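Local coordinates for protein prophenoloxidase b (Marsupenaeus japonicus, PDB 3WKY) that probably serves as the hemolymph precursor of a phenoloxidase, a type 3 copper enzyme that hydroxylates monophenols and oxidises o-diphenols, at residues A45-D50 / V103-N108; V86-K91 / Y121-L126. One frame throughout, in Å; residues are numbered along the deposited sequence.

Contact 1: residues A45-D50 / V103-N108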
# COMPACT_ATOMS: atom_id res chain seq x y z
N ALA A 45 11.50 -31.00 49.75
CA ALA A 45 12.39 -32.14 49.59
C ALA A 45 12.83 -32.29 48.14
O ALA A 45 12.01 -32.47 47.24
CB ALA A 45 11.70 -33.41 50.08
N VAL A 46 14.14 -32.21 47.94
CA VAL A 46 14.74 -32.29 46.62
C VAL A 46 16.00 -33.14 46.79
O VAL A 46 16.62 -33.11 47.85
CB VAL A 46 15.05 -30.87 46.09
CG1 VAL A 46 16.37 -30.80 45.36
CG2 VAL A 46 13.91 -30.35 45.22
N THR A 47 16.36 -33.93 45.78
CA THR A 47 17.56 -34.76 45.88
C THR A 47 18.80 -33.90 45.98
O THR A 47 18.83 -32.78 45.45
CB THR A 47 17.74 -35.67 44.65
OG1 THR A 47 17.75 -34.87 43.46
CG2 THR A 47 16.63 -36.70 44.57
N VAL A 48 19.82 -34.40 46.67
CA VAL A 48 21.11 -33.73 46.67
C VAL A 48 21.79 -34.05 45.35
O VAL A 48 21.86 -35.21 44.95
CB VAL A 48 22.00 -34.22 47.83
CG1 VAL A 48 23.35 -33.49 47.80
CG2 VAL A 48 21.30 -33.99 49.17
N LEU A 49 22.29 -33.03 44.68
CA LEU A 49 23.01 -33.24 43.43
C LEU A 49 24.51 -33.32 43.69
O LEU A 49 25.15 -32.31 43.97
CB LEU A 49 22.69 -32.14 42.42
CG LEU A 49 23.34 -32.28 41.04
CD1 LEU A 49 22.97 -33.62 40.43
CD2 LEU A 49 22.94 -31.14 40.11
N ASP A 50 25.06 -34.53 43.60
CA ASP A 50 26.50 -34.75 43.75
C ASP A 50 27.30 -33.82 42.85
O ASP A 50 27.05 -33.77 41.64
CB ASP A 50 26.85 -36.20 43.40
CG ASP A 50 26.50 -37.18 44.51
OD1 ASP A 50 25.75 -36.80 45.44
OD2 ASP A 50 26.96 -38.34 44.43
N VAL A 103 19.20 -36.41 39.19
CA VAL A 103 19.20 -35.15 38.44
C VAL A 103 17.79 -34.61 38.17
O VAL A 103 17.61 -33.43 37.86
CB VAL A 103 19.97 -35.31 37.10
CG1 VAL A 103 19.11 -35.97 36.05
CG2 VAL A 103 20.47 -33.96 36.61
N LYS A 104 16.79 -35.47 38.32
CA LYS A 104 15.41 -35.16 37.93
C LYS A 104 14.84 -33.89 38.57
O LYS A 104 14.12 -33.14 37.90
CB LYS A 104 14.50 -36.35 38.23
CG LYS A 104 13.06 -36.13 37.84
CD LYS A 104 12.21 -37.31 38.25
CE LYS A 104 10.87 -37.31 37.54
NZ LYS A 104 9.87 -36.37 38.10
N ASP A 105 15.16 -33.65 39.84
CA ASP A 105 14.67 -32.45 40.53
C ASP A 105 15.33 -31.15 40.06
O ASP A 105 14.88 -30.06 40.40
CB ASP A 105 14.89 -32.57 42.04
CG ASP A 105 13.84 -33.43 42.72
OD1 ASP A 105 12.66 -33.40 42.30
OD2 ASP A 105 14.19 -34.12 43.70
N HIS A 106 16.41 -31.28 39.30
CA HIS A 106 17.28 -30.14 39.01
C HIS A 106 17.30 -29.73 37.55
O HIS A 106 17.97 -28.76 37.19
CB HIS A 106 18.70 -30.47 39.47
CG HIS A 106 18.77 -30.92 40.89
ND1 HIS A 106 18.96 -30.04 41.94
CD2 HIS A 106 18.63 -32.14 41.45
CE1 HIS A 106 18.95 -30.70 43.08
NE2 HIS A 106 18.75 -31.98 42.81
N VAL A 107 16.56 -30.45 36.71
CA VAL A 107 16.51 -30.17 35.28
C VAL A 107 15.09 -29.90 34.83
O VAL A 107 14.13 -30.42 35.41
CB VAL A 107 17.07 -31.34 34.44
CG1 VAL A 107 18.58 -31.43 34.58
CG2 VAL A 107 16.42 -32.64 34.84
N ASN A 108 14.95 -29.06 33.80
CA ASN A 108 13.67 -28.80 33.15
C ASN A 108 13.02 -30.14 32.78
O ASN A 108 13.68 -31.02 32.24
CB ASN A 108 13.95 -27.94 31.91
CG ASN A 108 12.73 -27.73 31.05
OD1 ASN A 108 12.28 -28.64 30.37
ND2 ASN A 108 12.20 -26.50 31.06
O HOH W 1 12.09 -34.83 45.30
O HOH W 2 15.76 -35.68 41.60
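H106 drives its imidazole edge into the backbone at T47, and this is where the contact is tightest. NE2 donates to T47 O at 2.8 Å; the oxygen lies in the ring plane, but the nitrogen stands well above the plane of the carbonyl, and the bond bends to 134°. The same N-H is shared with T47 OG1, 3.1 Å from NE2. With its first torsion at 55°, T47 places that hydroxyl between its own N and carbonyl carbon, turned to the imidazole, and OG1 also bonds to M102 O. Over one ring face sits L49 CB, 4.0 Å from the H106 ring centroid in a CH-pi contact. Were H106 an alanine, T47 O and OG1 would probably lose this donor and a gap would open beneath L49 CB. The pieces joined here are strand 45-47, paired antiparallel with 36-38, and the loop between helices 93-103 and 109-122 in the all-alpha domain of the hemocyanin family. One residue earlier in that loop, D105 receives T47 N on the anti side of OD2 at 3.0 Å, a fairly straight bond, while its OD1 takes T22 N. V46 meets both loop side chains: CG1 comes within 3.4 Å of H106 CE1, while CG2 slides antiparallel past D105, beside its CB and CG. Toward A45 the packing gives way to water: one molecule donates both to A45 O and to D105 OD2, the latter at 2.7 Å. Another water, beside the buried threonine, donates a hydrogen bond to T47 OG1 and accepts one from D105 N.

Contact 2: residues V86-K91 / Y121-L126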
# COMPACT_ATOMS: atom_id res chain seq x y z
N VAL A 86 25.45 -37.81 29.42
CA VAL A 86 25.71 -38.46 30.70
C VAL A 86 24.92 -39.76 30.81
O VAL A 86 25.46 -40.77 31.26
CB VAL A 86 25.39 -37.52 31.89
CG1 VAL A 86 25.65 -38.23 33.21
CG2 VAL A 86 26.23 -36.26 31.79
N PHE A 87 23.65 -39.74 30.40
CA PHE A 87 22.81 -40.93 30.42
C PHE A 87 23.40 -42.02 29.52
O PHE A 87 23.48 -43.19 29.90
CB PHE A 87 21.40 -40.62 29.89
CG PHE A 87 20.56 -39.76 30.81
CD1 PHE A 87 20.95 -39.49 32.11
CD2 PHE A 87 19.35 -39.24 30.35
CE1 PHE A 87 20.15 -38.71 32.95
CE2 PHE A 87 18.55 -38.46 31.18
CZ PHE A 87 18.95 -38.19 32.48
N ILE A 88 23.80 -41.62 28.32
CA ILE A 88 24.28 -42.55 27.30
C ILE A 88 25.61 -43.18 27.72
O ILE A 88 25.86 -44.36 27.46
CB ILE A 88 24.44 -41.81 25.95
CG1 ILE A 88 23.05 -41.52 25.36
CG2 ILE A 88 25.28 -42.62 24.97
CD1 ILE A 88 23.04 -40.36 24.36
N GLU A 89 26.46 -42.38 28.37
CA GLU A 89 27.80 -42.84 28.74
C GLU A 89 27.86 -43.54 30.10
O GLU A 89 28.93 -43.97 30.53
CB GLU A 89 28.79 -41.67 28.67
CG GLU A 89 29.04 -41.14 27.26
CD GLU A 89 30.01 -39.97 27.23
OE1 GLU A 89 30.40 -39.48 28.31
OE2 GLU A 89 30.37 -39.53 26.12
N ALA A 90 26.72 -43.65 30.77
CA ALA A 90 26.66 -44.37 32.05
C ALA A 90 27.14 -45.81 31.89
O ALA A 90 26.78 -46.48 30.92
CB ALA A 90 25.24 -44.35 32.60
N LYS A 91 27.94 -46.28 32.85
CA LYS A 91 28.54 -47.60 32.71
C LYS A 91 27.53 -48.74 32.73
O LYS A 91 27.81 -49.83 32.21
CB LYS A 91 29.65 -47.82 33.74
CG LYS A 91 29.21 -47.71 35.18
CD LYS A 91 30.43 -47.72 36.08
CE LYS A 91 30.10 -48.24 37.47
NZ LYS A 91 31.32 -48.31 38.31
N TYR A 121 17.38 -44.27 21.96
CA TYR A 121 17.83 -44.42 20.58
C TYR A 121 19.34 -44.62 20.50
O TYR A 121 19.83 -45.38 19.68
CB TYR A 121 17.41 -43.22 19.72
CG TYR A 121 15.95 -43.25 19.38
CD1 TYR A 121 15.48 -44.08 18.37
CD2 TYR A 121 15.03 -42.46 20.07
CE1 TYR A 121 14.14 -44.14 18.06
CE2 TYR A 121 13.68 -42.51 19.76
CZ TYR A 121 13.25 -43.36 18.75
OH TYR A 121 11.92 -43.43 18.43
N GLU A 122 20.08 -43.93 21.36
CA GLU A 122 21.53 -43.94 21.27
C GLU A 122 22.17 -45.13 21.98
O GLU A 122 23.19 -45.65 21.53
CB GLU A 122 22.11 -42.63 21.81
CG GLU A 122 22.18 -41.51 20.77
CD GLU A 122 23.02 -41.89 19.56
OE1 GLU A 122 22.43 -42.24 18.52
OE2 GLU A 122 24.26 -41.84 19.65
N ARG A 123 21.58 -45.57 23.09
CA ARG A 123 22.15 -46.71 23.81
C ARG A 123 21.79 -48.01 23.11
O ARG A 123 20.63 -48.23 22.74
CB ARG A 123 21.70 -46.75 25.27
CG ARG A 123 22.38 -45.71 26.17
CD ARG A 123 21.98 -45.92 27.63
NE ARG A 123 22.49 -47.18 28.19
CZ ARG A 123 23.61 -47.28 28.90
NH1 ARG A 123 24.35 -46.20 29.15
NH2 ARG A 123 24.00 -48.46 29.38
N LYS A 124 22.78 -48.88 22.93
CA LYS A 124 22.56 -50.16 22.25
C LYS A 124 21.83 -51.18 23.11
O LYS A 124 21.23 -52.12 22.58
CB LYS A 124 23.89 -50.75 21.77
CG LYS A 124 24.55 -49.94 20.67
CD LYS A 124 26.00 -50.37 20.49
CE LYS A 124 26.72 -49.50 19.47
NZ LYS A 124 26.21 -49.72 18.09
N ASP A 125 21.85 -50.98 24.43
CA ASP A 125 21.19 -51.93 25.33
C ASP A 125 19.75 -51.53 25.64
O ASP A 125 19.09 -52.17 26.47
CB ASP A 125 22.01 -52.13 26.61
CG ASP A 125 22.31 -50.84 27.35
OD1 ASP A 125 21.96 -49.75 26.83
OD2 ASP A 125 22.90 -50.91 28.44
N LEU A 126 19.28 -50.48 24.97
CA LEU A 126 17.90 -50.02 25.12
C LEU A 126 17.20 -50.02 23.78
O LEU A 126 17.83 -49.82 22.74
CB LEU A 126 17.87 -48.60 25.72
CG LEU A 126 18.34 -48.42 27.17
CD1 LEU A 126 18.20 -46.96 27.58
CD2 LEU A 126 17.54 -49.33 28.09
O HOH W 3 27.00 -49.33 29.74
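R123 reaches across to the backbone carbonyls where helix 74-89 runs out, two helices of the hemocyanin all-alpha domain meeting here at their C-terminal ends. R123 itself is the first residue to leave helical geometry after helix 109-122 and begins a type I beta turn that closes at L126. From CB, a first torsion of -75° sets CG anti to the carbonyl carbon and sends the chain along the neighbouring helix: CG passes 3.9 Å from I88 CA, and CD comes equally near F87 O. A bend at chi3 (67°) then turns the guanidinium between the helix end and its own turn. On the turn side D125 grips it side-on with two oxygens, NE to OD1 at 3.0 Å and NH2 to OD2 at 2.8 Å, each through a syn lone pair; this salt bridge restrains rotation of the group. L93 packs on both R123 and D125. On the helix side NH1 donates to A90 O at 3.0 Å, nearly straight at 175° and within the guanidinium plane, and makes a weak, bent bond to F87 O. The cation would probably be favoured beside these C-terminal carbonyls, where the helix dipole is negative. Alongside runs a small apolar contact: the I88 and E122 side chains cross obliquely, CD1 of I88 coming 3.5 Å from CB of E122. In one of its two modelled conformers, E122 bends at chi2 and its carboxylate goes to a salt bridge with R215. At the outer end of the guanidinium, NH2 donates to a water, 3.1 Å away, that in turn donates to A90 O.

In the fold
The two contacts lie about 20 Å apart, centre to centre, and alternate along the chain: helix 109-122 starts just after the loop of contact 1 and ends in contact 2. They also touch directly, V103 CG1 of the first packing against F87 CZ of the second at 4.2 Å, and F112 receives side chains from both. Contact 1 is the more peripheral, about 32 Å from the centre of the chain against about 24 Å for contact 2. Neither includes a copper ligand, but Y121 in contact 2 hydrogen-bonds through OH to H201, on the helix that carries H199 and H203 of the copper–oxygen cluster site.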